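Local coordinates for protein ornithine aminotransferase (Plasmodium falciparum, PDB 3LG0) that works as a homodimer that probably transfers the delta-amino group of ornithine to 2-oxoglutarate with the help of pyridoxal phosphate, yielding glutamate semialdehyde and glutamate, at residues V40-I43 with E44-Y48. Residues are numbered along the deposited sequence; the frame is centred on the assembly and turned at random.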
# COMPACT_ATOMS: atom_id res chain seq x y z
N VAL A 40 -24.22 -7.11 -0.32
CA VAL A 40 -23.33 -7.93 0.51
C VAL A 40 -24.18 -8.84 1.39
O VAL A 40 -25.38 -8.58 1.59
CB VAL A 40 -22.41 -7.05 1.38
CG1 VAL A 40 -21.39 -6.35 0.50
CG2 VAL A 40 -23.22 -6.05 2.16
N TYR A 41 -23.57 -9.90 1.91
CA TYR A 41 -24.28 -10.91 2.70
C TYR A 41 -23.47 -11.28 3.93
O TYR A 41 -22.25 -11.51 3.84
CB TYR A 41 -24.51 -12.18 1.86
CG TYR A 41 -25.18 -11.90 0.54
CD1 TYR A 41 -26.55 -12.07 0.39
CD2 TYR A 41 -24.44 -11.46 -0.55
CE1 TYR A 41 -27.17 -11.80 -0.82
CE2 TYR A 41 -25.05 -11.17 -1.75
CZ TYR A 41 -26.41 -11.35 -1.89
OH TYR A 41 -26.99 -11.07 -3.11
N ASP A 42 -24.14 -11.35 5.08
CA ASP A 42 -23.47 -11.67 6.33
C ASP A 42 -23.49 -13.17 6.69
O ASP A 42 -23.94 -14.02 5.90
CB ASP A 42 -23.94 -10.77 7.48
CG ASP A 42 -25.33 -11.14 8.00
OD1 ASP A 42 -25.92 -12.13 7.52
OD2 ASP A 42 -25.83 -10.43 8.89
N ILE A 43 -22.94 -13.49 7.86
CA ILE A 43 -22.75 -14.86 8.29
C ILE A 43 -24.08 -15.62 8.33
O ILE A 43 -24.14 -16.80 8.00
CB ILE A 43 -22.07 -14.92 9.68
CG1 ILE A 43 -20.70 -14.26 9.65
CG2 ILE A 43 -21.95 -16.36 10.15
CD1 ILE A 43 -19.83 -14.70 8.52
N GLU A 44 -25.14 -14.92 8.74
CA GLU A 44 -26.47 -15.50 8.86
C GLU A 44 -27.25 -15.39 7.55
O GLU A 44 -28.46 -15.49 7.54
CB GLU A 44 -27.25 -14.82 9.99
CG GLU A 44 -26.73 -15.14 11.38
CD GLU A 44 -25.43 -14.41 11.70
OE1 GLU A 44 -25.27 -13.26 11.24
OE2 GLU A 44 -24.56 -14.99 12.41
N ASP A 45 -26.53 -15.15 6.46
CA ASP A 45 -27.14 -15.00 5.14
C ASP A 45 -28.13 -13.83 4.94
O ASP A 45 -28.86 -13.82 3.95
CB ASP A 45 -27.76 -16.32 4.70
CG ASP A 45 -26.72 -17.42 4.54
OD1 ASP A 45 -25.77 -17.22 3.74
OD2 ASP A 45 -26.84 -18.48 5.20
N ARG A 46 -28.16 -12.86 5.85
CA ARG A 46 -28.92 -11.64 5.60
C ARG A 46 -28.22 -10.82 4.50
O ARG A 46 -26.99 -10.80 4.40
CB ARG A 46 -29.05 -10.78 6.86
CG ARG A 46 -29.53 -11.50 8.10
CD ARG A 46 -29.50 -10.58 9.30
NE ARG A 46 -29.58 -11.29 10.57
CZ ARG A 46 -28.54 -11.54 11.37
NH1 ARG A 46 -27.31 -11.14 11.04
NH2 ARG A 46 -28.72 -12.20 12.51
N ARG A 47 -29.02 -10.15 3.68
CA ARG A 47 -28.50 -9.38 2.57
C ARG A 47 -28.66 -7.89 2.82
O ARG A 47 -29.67 -7.45 3.37
CB ARG A 47 -29.21 -9.76 1.28
CG ARG A 47 -28.76 -8.95 0.07
CD ARG A 47 -29.59 -9.27 -1.16
NE ARG A 47 -30.86 -8.56 -1.15
CZ ARG A 47 -31.76 -8.64 -2.13
NH1 ARG A 47 -31.53 -9.41 -3.19
NH2 ARG A 47 -32.90 -7.95 -2.05
N TYR A 48 -27.66 -7.11 2.44
CA TYR A 48 -27.72 -5.66 2.63
C TYR A 48 -27.29 -4.92 1.37
O TYR A 48 -26.44 -5.39 0.61
CB TYR A 48 -26.81 -5.21 3.79
CG TYR A 48 -26.93 -6.00 5.08
CD1 TYR A 48 -26.30 -7.23 5.22
CD2 TYR A 48 -27.64 -5.49 6.16
CE1 TYR A 48 -26.39 -7.95 6.41
CE2 TYR A 48 -27.73 -6.20 7.35
CZ TYR A 48 -27.11 -7.43 7.46
OH TYR A 48 -27.18 -8.15 8.63
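Asp42 OD2 is gripped by two donors that reach it from opposite faces of its carboxylate: the hydroxyl of Tyr48, with OH 2.7 Å from OD2, and the guanidinium of Arg46, whose NH1 also lies 2.7 Å from OD2 and forms a salt bridge on its syn side. The guanidinium offers its edge, its plane turned 76° from the carboxylate. Asp42 can serve both because CG sits between its backbone N and carbonyl carbon (chi1 75°), which swings the acid over the turn. There Asp42 OD1 accepts the backbone N of Arg46 at 2.9 Å and, weakly, that of Glu44. A short acid whose two oxygens can bind backbone and side chain at once suits this buried place, and the two donors to OD2 probably help to keep it ionised. Arg46 bridges two acids, since its NH1 also meets Glu44 OE1 at 2.9 Å, which should offset the repulsion between the carboxylates; OE1 is held as well by Ser10. CB of Glu44 covers one face of the guanidinium.

These bonds lie at the tip of the beta hairpin of strands 39-42 and 47-50, in a mixed sheet edged by strand 31-36. A type I turn, Asp42 to Asp45, closed by Asp45 N to Asp42 O (2.9 Å), runs into a G1 bulge: Asp45 has a left-handed backbone, and Asp42 N bonds Arg46 O. Val40 and Tyr48 form an antiparallel hydrogen-bonded pair, Tyr48 N to Val40 O being 2.8 Å; branched Val40 and the hydrocarbon of Tyr48 suit the buried face beside Ile374, while the ring is long enough to carry its hydroxyl to Asp42. On the other face, Arg47 methylenes pack obliquely against the Tyr41 ring (CG to Tyr41 CE1 3.4 Å), and the charged end makes a cation-pi contact with Phe39.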